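Local coordinates for protein M157 (Murid herpesvirus 1, PDB 2NYK) that serves as a viral MHC class I-like ligand for Ly49 receptors of mouse natural killer cells, at residues A[25-30]-A[35-40]; A[43-48]-A[225-230]; A[80-85]-A[114-119]; A[192-197]-A[239-244]. The protein carries 1 engineered substitution. All blocks are in the same frame, centred on the assembly; numbering follows the deposited sequence.

Contact 1 of 4, residues A[25-30]-A[35-40]; sequences FEVTVT and HKRTIS
With CG2 of Val27 beside its backbone N (chi1 179°) and CG of Arg37 likewise beside its own N (chi1 -70°), the two side chains stand alongside each other and point the same way. CG2 of Val27 meets CG of Arg37 at 3.7 Å, an apolar touch by the stem of the arginine. Phe25 and Ile39 are likewise side by side on this face, CD1 of the ring 4.1 Å from Ile39 CG1. On the other face OG1 of Thr38 lies 3.6 Å from Glu26 CB. These side chains stand on the two faces of an antiparallel hairpin. Glu26 and Thr38 form a hydrogen-bonded pair, with Thr38 N 2.9 Å from Glu26 O and Glu26 N 3.1 Å from Thr38 O. Thr28 and Lys36 repeat the pattern, Thr28 N reaching Lys36 O at 2.9 Å. The carboxylate of Glu26 turns to Arg100 in a salt bridge, while Arg37 makes a cation-pi contact with Trp50. The hairpin lies inside the seven-stranded sheet, flanked by strand 96-106 beyond strand 21-30 and by strand 46-51 beyond strand 35-41; helix 71-90 packs on Val27, Val29 and His35, as in an MHC-like platform.

Contact 2 of 4, residues A[43-48]-A[225-230]; sequences NGRPVV and DCQILT
Arg45 and Gln227 hold their CA atoms 8.9 Å apart, one in the loop before strand 46-51, which carries a classic beta bulge where Val47 and Val48 both face Ile39, the other in strand 227-233, so side chains alone span the gap. Gln227 reaches over with CG and CD in an extended chain (chi2 -179°), whereas Arg45 is bent at both chi2 and chi3, which brings NH1 to the amide oxygen. NH1 of Arg45 donates to OE1 of Gln227 at 2.8 Å, with an N-H...O angle of 151°. The oxygen lies at the edge of the guanidinium, close to its plane; relative to the amide, however, the donor sits above the carbonyl plane and not on a lone pair. The two flat groups are steeply turned, their planes 78° apart. The bend also lays the aliphatic part of the arginine against the amide, CG of Arg45 being 3.6 Å from CD of Gln227. NH1 is shared with Asp220 in a salt bridge, and NE2 of Gln227 donates to the carbonyls of Ser200 and Val202, which fixes the rotation of the amide and presents OE1 to the arginine. The pair bridges the two sheets of the chain: strand 35-41 is paired with strand 46-51 on the platform side, strand 192-198 with strand 227-233 on the other, and the main chain of Arg45 is bonded to Asn201, just past the end of strand 192-198.

Contact 3 of 4, residues A[80-85]-A[114-119]; sequences KMRLNN and VYHTTD
NH1 of Arg82 is approached from two directions: OE1 of Gln79, three residues earlier in the helix, forms a hydrogen bond with it, and NE2 of His116 in the strand stands 3.2 Å away. Arg82 gets there with a straight side chain, CG anti to the backbone N (chi1 180°) and the chain extended as far as NE, so that the guanidinium projects from the helix to the sheet. His116 leans out to meet it with CG beside its own backbone N (chi1 -73°). The two side chains cross at about a right angle, and their flat groups are nearly perpendicular, 86° apart. NH1 lies at the edge of the imidazole, in the plane of the ring, while relative to the guanidinium the histidine arrives obliquely. NE2 of His116 is also 3.7 Å from NH2 of Arg82, so the ring end sits by both terminal nitrogens of the guanidinium. A cation this close would be expected to disfavour a second proton on the ring, and the hydrogen bond to Gln79 helps to fix where NH1 lies. Both residues remain partly exposed, and the contact lies near the surface. Arg82 packs on Tyr101 and His116 on Val99, both of strand 96-106, which neighbours strand 109-118 in the sheet; on its other flank His116 is paired through the backbone with Val123 of strand 122-128. Helix 71-90 packs against this side of the platform sheet.

Contact 4 of 4, residues A[192-197]-A[239-244]; sequences TTCVVT and QRCYVT
Cys194 and Cys241 are joined by a disulfide, SG to SG 2.0 Å, between strands that run in the same general direction but do not pair with each other. The two cysteines use the same rotamer: SG is anti to the backbone N in both, chi1 -168° for Cys194 and 178° for Cys241, so each sulfur is swung beside the carbonyl carbon and reaches straight for its partner. The torsion about the S-S bond, -89°, is close to the relaxed value and of left-handed sense. It sets the two CB atoms of Cys194 and Cys241 3.8 Å apart, with their CA atoms at 6.5 Å. Two residues further along, Val196 and Val243 also share a conformation. In each, CG1 is anti to the backbone N, which leaves CG2 beside that N, and the two side chains meet tip to tip, CG2 of Val196 3.8 Å from CG2 of Val243. Around them Val206 and Leu208 of strand 204-208, Val182 of strand 181-186 and Trp249 of strand 249-253 line the same buried apolar interior. A cystine spanning the interior between these strands is consistent with the immunoglobulin-like domain of MHC class I relatives. Chemically, a covalent bond whose S-S torsion is close to relaxed fixes the spacing of the two strands, and the valines continue the same interior by van der Waals contact alone.

Overall arrangement
Contacts 1 and 3 belong to the seven-stranded platform sheet with helix 71-90 against it, their centres about 10 Å apart; they touch directly, with Val29 meeting Lys80 and Asn84. Contact 4 lies in the other, probably immunoglobulin-like, part, about 32 Å from contact 1 and 39 Å from contact 3, centre to centre. Contact 2 joins the two halves: strand 46-51 pairs with strand 35-41 of contact 1, and strand 227-233 with strand 192-198 of contact 4. Along the chain contact 1 closes first, contact 3 falls within the span of contact 2, and contacts 2 and 4 interleave. A helix-backed platform sheet plus a second all-strand part is consistent with an MHC class I-like fold.

Contact 1 of 4, residues A[25-30]-A[35-40]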
loop_
_atom_site.group_PDB
_atom_site.type_symbol
_atom_site.label_atom_id
_atom_site.label_comp_id
_atom_site.label_asym_id
_atom_site.label_seq_id
_atom_site.Cartn_x
_atom_site.Cartn_y
_atom_site.Cartn_z
ATOM N N PHE A 25 3.076 4.908 7.337
ATOM C CA PHE A 25 4.457 4.562 7.639
ATOM C C PHE A 25 4.406 3.453 8.657
ATOM O O PHE A 25 3.730 3.594 9.695
ATOM C CB PHE A 25 5.180 5.764 8.269
ATOM C CG PHE A 25 5.170 6.999 7.436
ATOM C CD1 PHE A 25 6.177 7.225 6.495
ATOM C CD2 PHE A 25 4.159 7.956 7.600
ATOM C CE1 PHE A 25 6.180 8.379 5.723
ATOM C CE2 PHE A 25 4.140 9.100 6.852
ATOM C CZ PHE A 25 5.166 9.339 5.920
ATOM N N GLU A 26 5.085 2.338 8.388
ATOM C CA GLU A 26 5.025 1.230 9.321
ATOM C C GLU A 26 6.406 0.639 9.591
ATOM O O GLU A 26 7.205 0.466 8.673
ATOM C CB GLU A 26 4.082 0.152 8.780
ATOM C CG GLU A 26 3.981 -1.094 9.657
ATOM C CD GLU A 26 2.796 -1.964 9.254
ATOM O OE1 GLU A 26 2.732 -3.126 9.679
ATOM O OE2 GLU A 26 1.927 -1.491 8.512
ATOM N N VAL A 27 6.683 0.311 10.849
ATOM C CA VAL A 27 7.943 -0.321 11.193
ATOM C C VAL A 27 7.672 -1.470 12.144
ATOM O O VAL A 27 6.914 -1.327 13.104
ATOM C CB VAL A 27 8.952 0.661 11.867
ATOM C CG1 VAL A 27 10.242 -0.068 12.237
ATOM C CG2 VAL A 27 9.267 1.827 10.939
ATOM N N THR A 28 8.296 -2.609 11.849
ATOM C CA THR A 28 8.204 -3.791 12.681
ATOM C C THR A 28 9.611 -4.192 13.108
ATOM O O THR A 28 10.534 -4.225 12.288
ATOM C CB THR A 28 7.525 -4.953 11.932
ATOM O OG1 THR A 28 6.200 -4.557 11.550
ATOM C CG2 THR A 28 7.446 -6.176 12.813
ATOM N N VAL A 29 9.775 -4.438 14.402
ATOM C CA VAL A 29 11.028 -4.934 14.959
ATOM C C VAL A 29 10.735 -6.238 15.727
ATOM O O VAL A 29 9.796 -6.300 16.516
ATOM C CB VAL A 29 11.672 -3.871 15.883
ATOM C CG1 VAL A 29 12.762 -4.476 16.729
ATOM C CG2 VAL A 29 12.231 -2.709 15.064
ATOM N N THR A 30 11.518 -7.280 15.465
ATOM C CA THR A 30 11.331 -8.573 16.144
ATOM C C THR A 30 12.610 -8.962 16.871
ATOM O O THR A 30 13.702 -8.636 16.410
ATOM C CB THR A 30 10.927 -9.715 15.157
ATOM O OG1 THR A 30 9.833 -9.296 14.336
ATOM C CG2 THR A 30 10.514 -10.989 15.906
ATOM N N HIS A 35 13.665 -7.024 11.073
ATOM C CA HIS A 35 12.916 -5.766 11.010
ATOM C C HIS A 35 12.411 -5.478 9.595
ATOM O O HIS A 35 12.852 -6.096 8.613
ATOM C CB HIS A 35 13.749 -4.587 11.525
ATOM C CG HIS A 35 15.027 -4.380 10.772
ATOM N ND1 HIS A 35 15.055 -3.956 9.458
ATOM C CD2 HIS A 35 16.323 -4.555 11.144
ATOM C CE1 HIS A 35 16.313 -3.874 9.052
ATOM N NE2 HIS A 35 17.101 -4.231 10.057
ATOM N N LYS A 36 11.468 -4.540 9.503
ATOM C CA LYS A 36 10.911 -4.131 8.234
ATOM C C LYS A 36 10.315 -2.736 8.365
ATOM O O LYS A 36 9.622 -2.441 9.328
ATOM C CB LYS A 36 9.845 -5.137 7.759
ATOM C CG LYS A 36 9.294 -4.843 6.364
ATOM C CD LYS A 36 8.167 -5.815 5.977
ATOM C CE LYS A 36 8.734 -7.111 5.367
ATOM N NZ LYS A 36 7.682 -8.125 4.989
ATOM N N ARG A 37 10.607 -1.899 7.379
ATOM C CA ARG A 37 10.069 -0.541 7.280
ATOM C C ARG A 37 9.372 -0.428 5.942
ATOM O O ARG A 37 9.917 -0.863 4.922
ATOM C CB ARG A 37 11.206 0.493 7.328
ATOM C CG ARG A 37 11.882 0.629 8.679
ATOM C CD ARG A 37 13.257 1.245 8.498
ATOM N NE ARG A 37 14.230 0.274 8.000
ATOM C CZ ARG A 37 15.403 0.579 7.443
ATOM N NH1 ARG A 37 15.772 1.851 7.260
ATOM N NH2 ARG A 37 16.209 -0.401 7.065
ATOM N N THR A 38 8.191 0.180 5.928
ATOM C CA THR A 38 7.422 0.307 4.692
ATOM C C THR A 38 6.680 1.631 4.590
ATOM O O THR A 38 6.377 2.281 5.597
ATOM C CB THR A 38 6.361 -0.819 4.510
ATOM O OG1 THR A 38 5.356 -0.697 5.518
ATOM C CG2 THR A 38 6.982 -2.197 4.579
ATOM N N ILE A 39 6.401 2.025 3.358
ATOM C CA ILE A 39 5.596 3.207 3.102
ATOM C C ILE A 39 4.531 2.767 2.121
ATOM O O ILE A 39 4.849 2.117 1.120
ATOM C CB ILE A 39 6.406 4.357 2.481
ATOM C CG1 ILE A 39 7.529 4.832 3.412
ATOM C CG2 ILE A 39 5.468 5.567 2.143
ATOM C CD1 ILE A 39 8.424 5.807 2.725
ATOM N N SER A 40 3.282 3.148 2.403
ATOM C CA SER A 40 2.157 2.895 1.522
ATOM C C SER A 40 1.476 4.245 1.357
ATOM O O SER A 40 1.714 5.165 2.159
ATOM C CB SER A 40 1.178 1.917 2.188
ATOM O OG SER A 40 1.909 0.817 2.751
HETATM O O HOH W 1 6.940 -2.631 8.136
#

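Contact 2 of 4, residues A[43-48]-A[225-230]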
loop_
_atom_site.group_PDB
_atom_site.type_symbol
_atom_site.label_atom_id
_atom_site.label_comp_id
_atom_site.label_asym_id
_atom_site.label_seq_id
_atom_site.Cartn_x
_atom_site.Cartn_y
_atom_site.Cartn_z
ATOM N N ASN A 43 -3.876 4.182 1.778
ATOM C CA ASN A 43 -4.263 2.918 2.428
ATOM C C ASN A 43 -4.167 1.691 1.491
ATOM O O ASN A 43 -4.960 0.750 1.596
ATOM C CB ASN A 43 -5.650 3.067 3.075
ATOM C CG ASN A 43 -5.913 2.031 4.154
ATOM O OD1 ASN A 43 -5.005 1.623 4.907
ATOM N ND2 ASN A 43 -7.156 1.593 4.233
ATOM N N GLY A 44 -3.183 1.699 0.582
ATOM C CA GLY A 44 -3.001 0.586 -0.356
ATOM C C GLY A 44 -1.825 -0.267 0.045
ATOM O O GLY A 44 -1.369 -0.194 1.178
ATOM N N ARG A 45 -1.302 -1.060 -0.888
ATOM C CA ARG A 45 -0.141 -1.903 -0.597
ATOM C C ARG A 45 1.099 -1.026 -0.502
ATOM O O ARG A 45 1.091 0.102 -0.975
ATOM C CB ARG A 45 0.080 -2.927 -1.730
ATOM C CG ARG A 45 -1.200 -3.472 -2.387
ATOM C CD ARG A 45 -2.056 -4.365 -1.480
ATOM N NE ARG A 45 -1.317 -5.526 -0.962
ATOM C CZ ARG A 45 -1.169 -6.715 -1.567
ATOM N NH1 ARG A 45 -1.697 -6.985 -2.769
ATOM N NH2 ARG A 45 -0.458 -7.660 -0.949
ATOM N N PRO A 46 2.162 -1.523 0.141
ATOM C CA PRO A 46 3.369 -0.735 0.225
ATOM C C PRO A 46 4.011 -0.456 -1.124
ATOM O O PRO A 46 4.035 -1.311 -2.021
ATOM C CB PRO A 46 4.301 -1.593 1.085
ATOM C CG PRO A 46 3.336 -2.412 1.959
ATOM C CD PRO A 46 2.252 -2.762 0.946
ATOM N N VAL A 47 4.536 0.746 -1.248
ATOM C CA VAL A 47 5.238 1.142 -2.485
ATOM C C VAL A 47 6.751 1.333 -2.243
ATOM O O VAL A 47 7.535 1.533 -3.189
ATOM C CB VAL A 47 4.600 2.401 -3.108
ATOM C CG1 VAL A 47 3.192 2.064 -3.644
ATOM C CG2 VAL A 47 4.558 3.535 -2.117
ATOM N N VAL A 48 7.143 1.256 -0.971
ATOM C CA VAL A 48 8.561 1.312 -0.558
ATOM C C VAL A 48 8.752 0.348 0.600
ATOM O O VAL A 48 8.021 0.423 1.606
ATOM C CB VAL A 48 8.990 2.746 -0.078
ATOM C CG1 VAL A 48 10.512 2.747 0.290
ATOM C CG2 VAL A 48 8.725 3.791 -1.143
ATOM N N ASP A 225 5.897 -2.757 -7.324
ATOM C CA ASP A 225 5.524 -2.355 -8.679
ATOM C C ASP A 225 4.199 -2.875 -9.233
ATOM O O ASP A 225 3.662 -2.279 -10.156
ATOM C CB ASP A 225 6.659 -2.666 -9.657
ATOM C CG ASP A 225 7.821 -1.734 -9.478
ATOM O OD1 ASP A 225 7.612 -0.509 -9.510
ATOM O OD2 ASP A 225 8.938 -2.214 -9.270
ATOM N N CYS A 226 3.692 -3.992 -8.728
ATOM C CA CYS A 226 2.454 -4.529 -9.266
ATOM C C CYS A 226 1.813 -5.603 -8.397
ATOM O O CYS A 226 2.425 -6.142 -7.493
ATOM C CB CYS A 226 2.668 -5.093 -10.678
ATOM S SG CYS A 226 3.629 -6.582 -10.717
ATOM N N GLN A 227 0.560 -5.900 -8.688
ATOM C CA GLN A 227 -0.148 -6.943 -7.960
ATOM C C GLN A 227 -0.665 -7.937 -8.954
ATOM O O GLN A 227 -1.216 -7.560 -9.997
ATOM C CB GLN A 227 -1.324 -6.364 -7.214
ATOM C CG GLN A 227 -1.028 -5.217 -6.266
ATOM C CD GLN A 227 -2.295 -4.784 -5.599
ATOM O OE1 GLN A 227 -2.919 -5.554 -4.854
ATOM N NE2 GLN A 227 -2.738 -3.578 -5.920
ATOM N N ILE A 228 -0.498 -9.214 -8.646
ATOM C CA ILE A 228 -1.013 -10.250 -9.506
ATOM C C ILE A 228 -1.861 -11.165 -8.643
ATOM O O ILE A 228 -1.348 -11.884 -7.763
ATOM C CB ILE A 228 0.112 -11.015 -10.252
ATOM C CG1 ILE A 228 0.974 -10.028 -11.074
ATOM C CG2 ILE A 228 -0.493 -12.141 -11.115
ATOM C CD1 ILE A 228 2.142 -10.667 -11.814
ATOM N N LEU A 229 -3.172 -11.110 -8.885
ATOM C CA LEU A 229 -4.115 -11.934 -8.142
ATOM C C LEU A 229 -4.708 -13.003 -9.048
ATOM O O LEU A 229 -5.286 -12.703 -10.105
ATOM C CB LEU A 229 -5.209 -11.072 -7.491
ATOM C CG LEU A 229 -4.909 -10.408 -6.137
ATOM C CD1 LEU A 229 -3.721 -9.397 -6.157
ATOM C CD2 LEU A 229 -6.185 -9.717 -5.651
ATOM N N THR A 230 -4.520 -14.258 -8.647
ATOM C CA THR A 230 -4.942 -15.408 -9.441
ATOM C C THR A 230 -5.988 -16.199 -8.653
ATOM O O THR A 230 -5.812 -16.449 -7.468
ATOM C CB THR A 230 -3.745 -16.345 -9.738
ATOM O OG1 THR A 230 -2.681 -15.614 -10.367
ATOM C CG2 THR A 230 -4.159 -17.532 -10.621
#

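Contact 3 of 4, residues A[80-85]-A[114-119]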
loop_
_atom_site.group_PDB
_atom_site.type_symbol
_atom_site.label_atom_id
_atom_site.label_comp_id
_atom_site.label_asym_id
_atom_site.label_seq_id
_atom_site.Cartn_x
_atom_site.Cartn_y
_atom_site.Cartn_z
ATOM N N LYS A 80 12.262 2.952 14.034
ATOM C CA LYS A 80 12.960 1.692 14.222
ATOM C C LYS A 80 13.867 1.715 15.459
ATOM O O LYS A 80 13.790 0.810 16.288
ATOM C CB LYS A 80 13.742 1.289 12.975
ATOM C CG LYS A 80 14.004 -0.205 12.932
ATOM C CD LYS A 80 14.821 -0.636 11.731
ATOM C CE LYS A 80 16.285 -0.330 11.931
ATOM N NZ LYS A 80 17.109 -0.885 10.829
ATOM N N MET A 81 14.698 2.748 15.595
ATOM C CA MET A 81 15.605 2.861 16.751
ATOM C C MET A 81 14.830 2.922 18.059
ATOM O O MET A 81 15.209 2.281 19.044
ATOM C CB MET A 81 16.516 4.085 16.628
ATOM C CG MET A 81 17.461 4.008 15.443
ATOM S SD MET A 81 18.675 5.333 15.349
ATOM C CE MET A 81 17.657 6.763 14.989
ATOM N N ARG A 82 13.742 3.686 18.043
ATOM C CA ARG A 82 12.836 3.809 19.174
ATOM C C ARG A 82 12.268 2.467 19.621
ATOM O O ARG A 82 12.237 2.178 20.823
ATOM C CB ARG A 82 11.692 4.737 18.800
ATOM C CG ARG A 82 10.671 4.953 19.868
ATOM C CD ARG A 82 9.452 5.543 19.231
ATOM N NE ARG A 82 8.437 5.904 20.202
ATOM C CZ ARG A 82 7.146 6.020 19.910
ATOM N NH1 ARG A 82 6.716 5.802 18.664
ATOM N NH2 ARG A 82 6.284 6.350 20.869
ATOM N N LEU A 83 11.808 1.666 18.658
ATOM C CA LEU A 83 11.237 0.348 18.948
ATOM C C LEU A 83 12.287 -0.631 19.473
ATOM O O LEU A 83 12.000 -1.402 20.383
ATOM C CB LEU A 83 10.529 -0.249 17.730
ATOM C CG LEU A 83 9.360 0.449 17.021
ATOM C CD1 LEU A 83 8.632 -0.577 16.184
ATOM C CD2 LEU A 83 8.390 1.162 17.975
ATOM N N ASN A 84 13.485 -0.602 18.889
ATOM C CA ASN A 84 14.628 -1.397 19.371
ATOM C C ASN A 84 14.902 -1.120 20.832
ATOM O O ASN A 84 15.130 -2.043 21.608
ATOM C CB ASN A 84 15.903 -1.073 18.592
ATOM C CG ASN A 84 15.855 -1.561 17.167
ATOM O OD1 ASN A 84 15.467 -2.696 16.897
ATOM N ND2 ASN A 84 16.279 -0.711 16.239
ATOM N N ASN A 85 14.888 0.163 21.191
ATOM C CA ASN A 85 15.056 0.595 22.573
ATOM C C ASN A 85 13.982 0.051 23.492
ATOM O O ASN A 85 14.290 -0.414 24.583
ATOM C CB ASN A 85 15.085 2.121 22.674
ATOM C CG ASN A 85 16.468 2.689 22.456
ATOM O OD1 ASN A 85 17.170 2.316 21.497
ATOM N ND2 ASN A 85 16.872 3.608 23.343
ATOM N N VAL A 114 -2.146 6.700 15.144
ATOM C CA VAL A 114 -0.898 6.015 15.445
ATOM C C VAL A 114 -1.167 4.685 16.164
ATOM O O VAL A 114 -1.809 4.668 17.209
ATOM C CB VAL A 114 0.016 6.910 16.305
ATOM C CG1 VAL A 114 1.356 6.216 16.560
ATOM C CG2 VAL A 114 0.201 8.293 15.624
ATOM N N TYR A 115 -0.663 3.579 15.606
ATOM C CA TYR A 115 -0.929 2.260 16.169
ATOM C C TYR A 115 0.358 1.604 16.609
ATOM O O TYR A 115 1.343 1.604 15.866
ATOM C CB TYR A 115 -1.614 1.372 15.131
ATOM C CG TYR A 115 -2.864 1.972 14.562
ATOM C CD1 TYR A 115 -4.082 1.833 15.226
ATOM C CD2 TYR A 115 -2.841 2.684 13.363
ATOM C CE1 TYR A 115 -5.265 2.388 14.704
ATOM C CE2 TYR A 115 -4.027 3.247 12.829
ATOM C CZ TYR A 115 -5.227 3.098 13.518
ATOM O OH TYR A 115 -6.405 3.633 13.014
ATOM N N HIS A 116 0.344 1.048 17.818
ATOM C CA HIS A 116 1.445 0.269 18.352
ATOM C C HIS A 116 0.892 -1.110 18.667
ATOM O O HIS A 116 -0.209 -1.223 19.208
ATOM C CB HIS A 116 1.981 0.897 19.644
ATOM C CG HIS A 116 2.770 2.149 19.430
ATOM N ND1 HIS A 116 2.181 3.386 19.296
ATOM C CD2 HIS A 116 4.107 2.357 19.335
ATOM C CE1 HIS A 116 3.115 4.301 19.111
ATOM N NE2 HIS A 116 4.294 3.702 19.136
ATOM N N THR A 117 1.642 -2.155 18.317
ATOM C CA THR A 117 1.196 -3.525 18.561
ATOM C C THR A 117 2.338 -4.371 19.096
ATOM O O THR A 117 3.452 -4.367 18.541
ATOM C CB THR A 117 0.648 -4.192 17.295
ATOM O OG1 THR A 117 -0.428 -3.408 16.782
ATOM C CG2 THR A 117 0.124 -5.591 17.611
ATOM N N THR A 118 2.041 -5.085 20.179
ATOM C CA THR A 118 2.937 -6.085 20.743
ATOM C C THR A 118 2.135 -7.386 20.888
ATOM O O THR A 118 0.929 -7.408 20.635
ATOM C CB THR A 118 3.506 -5.658 22.111
ATOM O OG1 THR A 118 2.463 -5.653 23.091
ATOM C CG2 THR A 118 4.138 -4.268 22.044
ATOM N N ASP A 119 2.806 -8.458 21.299
ATOM C CA ASP A 119 2.158 -9.763 21.462
ATOM C C ASP A 119 0.876 -9.695 22.286
ATOM O O ASP A 119 -0.157 -10.242 21.882
ATOM C CB ASP A 119 3.128 -10.765 22.081
ATOM C CG ASP A 119 4.299 -11.087 21.172
ATOM O OD1 ASP A 119 5.335 -11.537 21.699
ATOM O OD2 ASP A 119 4.193 -10.889 19.934
#

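Contact 4 of 4, residues A[192-197]-A[239-244]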
loop_
_atom_site.group_PDB
_atom_site.type_symbol
_atom_site.label_atom_id
_atom_site.label_comp_id
_atom_site.label_asym_id
_atom_site.label_seq_id
_atom_site.Cartn_x
_atom_site.Cartn_y
_atom_site.Cartn_z
ATOM N N THR A 192 -10.584 -23.685 -14.591
ATOM C CA THR A 192 -10.729 -22.287 -14.972
ATOM C C THR A 192 -9.766 -21.419 -14.159
ATOM O O THR A 192 -9.609 -21.624 -12.947
ATOM C CB THR A 192 -12.174 -21.837 -14.731
ATOM O OG1 THR A 192 -13.048 -22.650 -15.520
ATOM C CG2 THR A 192 -12.375 -20.403 -15.110
ATOM N N THR A 193 -9.115 -20.457 -14.831
ATOM C CA THR A 193 -8.189 -19.556 -14.144
ATOM C C THR A 193 -8.474 -18.109 -14.509
ATOM O O THR A 193 -8.820 -17.793 -15.655
ATOM C CB THR A 193 -6.718 -19.870 -14.499
ATOM O OG1 THR A 193 -6.509 -21.290 -14.441
ATOM C CG2 THR A 193 -5.760 -19.186 -13.509
ATOM N N CYS A 194 -8.322 -17.231 -13.528
ATOM C CA CYS A 194 -8.407 -15.801 -13.777
ATOM C C CYS A 194 -7.246 -15.092 -13.091
ATOM O O CYS A 194 -7.148 -15.102 -11.863
ATOM C CB CYS A 194 -9.747 -15.243 -13.301
ATOM S SG CYS A 194 -10.025 -13.574 -13.903
ATOM N N VAL A 195 -6.354 -14.520 -13.897
ATOM C CA VAL A 195 -5.186 -13.811 -13.408
ATOM C C VAL A 195 -5.376 -12.327 -13.691
ATOM O O VAL A 195 -5.465 -11.912 -14.853
ATOM C CB VAL A 195 -3.878 -14.301 -14.080
ATOM C CG1 VAL A 195 -2.688 -13.531 -13.542
ATOM C CG2 VAL A 195 -3.697 -15.817 -13.908
ATOM N N VAL A 196 -5.449 -11.529 -12.625
ATOM C CA VAL A 196 -5.604 -10.081 -12.759
ATOM C C VAL A 196 -4.323 -9.352 -12.348
ATOM O O VAL A 196 -3.840 -9.556 -11.248
ATOM C CB VAL A 196 -6.822 -9.594 -11.936
ATOM C CG1 VAL A 196 -6.989 -8.077 -12.030
ATOM C CG2 VAL A 196 -8.087 -10.294 -12.428
ATOM N N THR A 197 -3.796 -8.521 -13.256
ATOM C CA THR A 197 -2.569 -7.749 -13.093
ATOM C C THR A 197 -2.855 -6.256 -13.019
ATOM O O THR A 197 -3.579 -5.687 -13.865
ATOM C CB THR A 197 -1.584 -8.020 -14.281
ATOM O OG1 THR A 197 -1.365 -9.429 -14.395
ATOM C CG2 THR A 197 -0.234 -7.334 -14.047
ATOM N N GLN A 239 -18.295 -18.883 -15.824
ATOM C CA GLN A 239 -18.333 -18.162 -17.099
ATOM C C GLN A 239 -17.951 -16.692 -16.969
ATOM O O GLN A 239 -17.800 -16.007 -17.982
ATOM C CB GLN A 239 -19.710 -18.311 -17.778
ATOM C CG GLN A 239 -20.077 -19.744 -18.178
ATOM C CD GLN A 239 -19.101 -20.348 -19.182
ATOM O OE1 GLN A 239 -19.018 -19.910 -20.340
ATOM N NE2 GLN A 239 -18.358 -21.364 -18.740
ATOM N N ARG A 240 -17.803 -16.222 -15.728
ATOM C CA ARG A 240 -17.491 -14.822 -15.441
ATOM C C ARG A 240 -16.398 -14.679 -14.374
ATOM O O ARG A 240 -16.383 -15.404 -13.379
ATOM C CB ARG A 240 -18.742 -14.070 -14.985
ATOM C CG ARG A 240 -19.757 -13.794 -16.080
ATOM C CD ARG A 240 -21.162 -14.021 -15.580
ATOM N NE ARG A 240 -21.329 -15.406 -15.142
ATOM C CZ ARG A 240 -22.463 -15.941 -14.683
ATOM N NH1 ARG A 240 -23.581 -15.216 -14.588
ATOM N NH2 ARG A 240 -22.475 -17.218 -14.316
ATOM N N CYS A 241 -15.473 -13.755 -14.624
ATOM C CA CYS A 241 -14.459 -13.357 -13.641
ATOM C C CYS A 241 -14.727 -11.900 -13.301
ATOM O O CYS A 241 -14.735 -11.040 -14.178
ATOM C CB CYS A 241 -13.044 -13.531 -14.197
ATOM S SG CYS A 241 -11.747 -12.993 -13.052
ATOM N N TYR A 242 -14.997 -11.655 -12.030
ATOM C CA TYR A 242 -15.290 -10.320 -11.520
ATOM C C TYR A 242 -14.061 -9.709 -10.846
ATOM O O TYR A 242 -13.301 -10.387 -10.148
ATOM C CB TYR A 242 -16.441 -10.365 -10.511
ATOM C CG TYR A 242 -17.752 -10.845 -11.106
ATOM C CD1 TYR A 242 -18.008 -12.210 -11.253
ATOM C CD2 TYR A 242 -18.724 -9.939 -11.524
ATOM C CE1 TYR A 242 -19.208 -12.667 -11.799
ATOM C CE2 TYR A 242 -19.938 -10.385 -12.076
ATOM C CZ TYR A 242 -20.167 -11.752 -12.208
ATOM O OH TYR A 242 -21.343 -12.215 -12.749
ATOM N N VAL A 243 -13.894 -8.416 -11.070
ATOM C CA VAL A 243 -12.830 -7.668 -10.449
ATOM C C VAL A 243 -13.444 -6.494 -9.729
ATOM O O VAL A 243 -14.064 -5.647 -10.345
ATOM C CB VAL A 243 -11.826 -7.147 -11.482
ATOM C CG1 VAL A 243 -10.713 -6.387 -10.779
ATOM C CG2 VAL A 243 -11.272 -8.296 -12.334
ATOM N N THR A 244 -13.237 -6.436 -8.420
ATOM C CA THR A 244 -13.795 -5.363 -7.608
ATOM C C THR A 244 -12.662 -4.582 -6.976
ATOM O O THR A 244 -11.824 -5.149 -6.265
ATOM C CB THR A 244 -14.766 -5.908 -6.510
ATOM O OG1 THR A 244 -15.684 -6.841 -7.101
ATOM C CG2 THR A 244 -15.538 -4.769 -5.842
#